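Local atomic coordinates of metal-independent carbonic anhydrase (Nostoc sp. PCC 7120 = FACHB-418, PDB entry 7C5W), a protein that catalyses the hydration of carbon dioxide to bicarbonate without needing a metal cofactor, and works as a homotetramer built as a dimer of dimers. Residues K77-I82 and L95-G100. Numbering follows the deposited sequence.
Sequences KPTLAI and LAYFVG
The type I beta turn running from P78 to A81 faces the last turns of helix 91-99, and the backbones come nearest at A81 and Y97, whose CA atoms are 7.2 Å apart. Y97 bridges that distance: with CG anti to the backbone N (chi1 172°), its ring is carried out from the helix to the turn. P78 sits over one face of the ring. Its CB lies 3.3 Å from the centroid of the Y97 ring and 12° off the ring normal, a CH-pi contact in which a single carbon rests almost on the ring centre. At the far end of the ring, L80 N lies near the ring plane and gives a weak hydrogen bond to Y97 OH, 3.3 Å long with an angle of 160° at the hydrogen. The turn belongs to the loop that leaves strand 75-77, an outer strand of the mixed sheet, before helix 91-99; strand 165-173, its parallel neighbour, carries S172. T79 and Y97 both bind hydrogencarbonate. T79 OG1 lies 4.0 Å from Y97 OH, too far for a hydrogen bond, and is hydrogen-bonded instead to S172 OG. An alanine in place of Y97 would probably leave P78 CB without its aromatic face and L80 N without its hydroxyl acceptor, besides removing one of the residues that bind hydrogencarbonate. Behind the turn, K77 NZ makes weak hydrogen bonds to P78 O (2.8 Å) and T79 O, and is also hydrogen-bonded to S172 O.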
ATOM      1  N   LYS A  77     -19.769   2.851 -11.514  1.00 53.59           N
ATOM      2  CA  LYS A  77     -20.565   3.635 -12.495  1.00 53.58           C
ATOM      3  C   LYS A  77     -20.748   2.759 -13.727  1.00 57.41           C
ATOM      4  O   LYS A  77     -19.857   2.675 -14.573  1.00 56.47           O
ATOM      5  CB  LYS A  77     -19.915   4.987 -12.800  1.00 54.61           C
ATOM      6  CG  LYS A  77     -20.781   5.916 -13.645  1.00 57.44           C
ATOM      7  CD  LYS A  77     -20.478   5.798 -15.121  1.00 61.11           C
ATOM      8  CE  LYS A  77     -21.691   5.804 -16.022  1.00 58.06           C
ATOM      9  NZ  LYS A  77     -21.356   5.239 -17.351  1.00 56.33           N
ATOM     10  N   PRO A  78     -21.890   2.035 -13.823  1.00 58.93           N
ATOM     11  CA  PRO A  78     -22.154   1.130 -14.945  1.00 59.74           C
ATOM     12  C   PRO A  78     -22.338   1.862 -16.286  1.00 59.59           C
ATOM     13  O   PRO A  78     -22.695   3.030 -16.283  1.00 57.85           O
ATOM     14  CB  PRO A  78     -23.448   0.410 -14.537  1.00 63.03           C
ATOM     15  CG  PRO A  78     -23.567   0.652 -13.047  1.00 59.36           C
ATOM     16  CD  PRO A  78     -22.977   2.028 -12.839  1.00 52.54           C
ATOM     17  N   THR A  79     -22.068   1.174 -17.399  1.00 60.06           N
ATOM     18  CA  THR A  79     -22.167   1.728 -18.779  1.00 64.51           C
ATOM     19  C   THR A  79     -23.523   2.425 -18.966  1.00 70.53           C
ATOM     20  O   THR A  79     -23.509   3.635 -19.282  1.00 67.78           O
ATOM     21  CB  THR A  79     -21.992   0.646 -19.852  1.00 64.56           C
ATOM     22  OG1 THR A  79     -20.922  -0.228 -19.488  1.00 66.33           O
ATOM     23  CG2 THR A  79     -21.720   1.235 -21.217  1.00 58.60           C
ATOM     24  N   LEU A  80     -24.635   1.701 -18.759  1.00 72.07           N
ATOM     25  CA  LEU A  80     -25.999   2.117 -19.197  1.00 70.65           C
ATOM     26  C   LEU A  80     -26.879   2.483 -17.995  1.00 73.70           C
ATOM     27  O   LEU A  80     -28.093   2.262 -18.094  1.00 80.20           O
ATOM     28  CB  LEU A  80     -26.646   0.978 -19.995  1.00 71.80           C
ATOM     29  CG  LEU A  80     -25.947   0.595 -21.298  1.00 68.80           C
ATOM     30  CD1 LEU A  80     -26.807  -0.346 -22.125  1.00 64.16           C
ATOM     31  CD2 LEU A  80     -25.598   1.833 -22.101  1.00 75.00           C
ATOM     32  N   ALA A  81     -26.298   3.036 -16.925  1.00 74.46           N
ATOM     33  CA  ALA A  81     -27.010   3.484 -15.703  1.00 74.65           C
ATOM     34  C   ALA A  81     -27.537   4.910 -15.906  1.00 69.69           C
ATOM     35  O   ALA A  81     -26.733   5.755 -16.320  1.00 67.68           O
ATOM     36  CB  ALA A  81     -26.073   3.406 -14.521  1.00 67.88           C
ATOM     37  N   ILE A  82     -28.822   5.167 -15.607  1.00 78.99           N
ATOM     38  CA  ILE A  82     -29.538   6.447 -15.929  1.00 77.19           C
ATOM     39  C   ILE A  82     -29.341   7.481 -14.801  1.00 76.35           C
ATOM     40  O   ILE A  82     -29.303   7.090 -13.617  1.00 71.15           O
ATOM     41  CB  ILE A  82     -31.031   6.189 -16.224  1.00 81.65           C
ATOM     42  N   LEU A  95     -26.666  -5.717  -8.555  1.00 58.32           N
ATOM     43  CA  LEU A  95     -27.601  -6.794  -8.970  1.00 68.69           C
ATOM     44  C   LEU A  95     -28.649  -6.223  -9.934  1.00 64.92           C
ATOM     45  O   LEU A  95     -28.792  -6.745 -11.070  1.00 63.45           O
ATOM     46  CB  LEU A  95     -28.267  -7.364  -7.716  1.00 65.21           C
ATOM     47  CG  LEU A  95     -29.123  -8.604  -7.946  1.00 68.87           C
ATOM     48  CD1 LEU A  95     -28.299  -9.709  -8.593  1.00 65.57           C
ATOM     49  CD2 LEU A  95     -29.738  -9.077  -6.638  1.00 65.28           C
ATOM     50  N   ALA A  96     -29.347  -5.178  -9.495  1.00 62.29           N
ATOM     51  CA  ALA A  96     -30.415  -4.506 -10.261  1.00 60.91           C
ATOM     52  C   ALA A  96     -29.874  -4.156 -11.653  1.00 69.11           C
ATOM     53  O   ALA A  96     -30.553  -4.437 -12.652  1.00 71.59           O
ATOM     54  CB  ALA A  96     -30.880  -3.289  -9.510  1.00 60.35           C
ATOM     55  N   TYR A  97     -28.683  -3.566 -11.736  1.00 65.81           N
ATOM     56  CA  TYR A  97     -28.118  -3.122 -13.033  1.00 66.81           C
ATOM     57  C   TYR A  97     -28.042  -4.318 -13.986  1.00 63.85           C
ATOM     58  O   TYR A  97     -28.366  -4.162 -15.177  1.00 65.59           O
ATOM     59  CB  TYR A  97     -26.741  -2.477 -12.877  1.00 65.54           C
ATOM     60  CG  TYR A  97     -26.081  -2.213 -14.204  1.00 62.25           C
ATOM     61  CD1 TYR A  97     -26.504  -1.170 -15.010  1.00 63.23           C
ATOM     62  CD2 TYR A  97     -25.087  -3.047 -14.692  1.00 58.71           C
ATOM     63  CE1 TYR A  97     -25.935  -0.941 -16.252  1.00 66.39           C
ATOM     64  CE2 TYR A  97     -24.499  -2.827 -15.928  1.00 61.95           C
ATOM     65  CZ  TYR A  97     -24.923  -1.768 -16.711  1.00 64.72           C
ATOM     66  OH  TYR A  97     -24.352  -1.530 -17.926  1.00 69.95           O
ATOM     67  N   PHE A  98     -27.614  -5.473 -13.478  1.00 62.86           N
ATOM     68  CA  PHE A  98     -27.261  -6.657 -14.304  1.00 62.01           C
ATOM     69  C   PHE A  98     -28.517  -7.431 -14.720  1.00 69.51           C
ATOM     70  O   PHE A  98     -28.565  -7.863 -15.893  1.00 72.58           O
ATOM     71  CB  PHE A  98     -26.236  -7.531 -13.579  1.00 66.14           C
ATOM     72  CG  PHE A  98     -24.832  -6.986 -13.673  1.00 68.80           C
ATOM     73  CD1 PHE A  98     -24.233  -6.796 -14.908  1.00 62.33           C
ATOM     74  CD2 PHE A  98     -24.132  -6.624 -12.535  1.00 62.03           C
ATOM     75  CE1 PHE A  98     -22.957  -6.273 -15.000  1.00 66.78           C
ATOM     76  CE2 PHE A  98     -22.855  -6.099 -12.632  1.00 58.99           C
ATOM     77  CZ  PHE A  98     -22.270  -5.930 -13.862  1.00 62.30           C
ATOM     78  N   VAL A  99     -29.491  -7.574 -13.815  1.00 65.83           N
ATOM     79  CA  VAL A  99     -30.634  -8.525 -13.967  1.00 70.39           C
ATOM     80  C   VAL A  99     -31.986  -7.818 -13.780  1.00 64.72           C
ATOM     81  O   VAL A  99     -33.003  -8.491 -13.937  1.00 76.66           O
ATOM     82  CB  VAL A  99     -30.492  -9.700 -12.980  1.00 63.29           C
ATOM     83  CG1 VAL A  99     -29.216 -10.488 -13.206  1.00 61.96           C
ATOM     84  CG2 VAL A  99     -30.587  -9.242 -11.538  1.00 58.89           C
ATOM     85  N   GLY A 100     -32.011  -6.527 -13.446  1.00 67.88           N
ATOM     86  CA  GLY A 100     -33.254  -5.769 -13.178  1.00 70.46           C
ATOM     87  C   GLY A 100     -34.043  -6.347 -12.011  1.00 67.22           C
ATOM     88  O   GLY A 100     -33.415  -6.779 -11.021  1.00 68.45           O
TER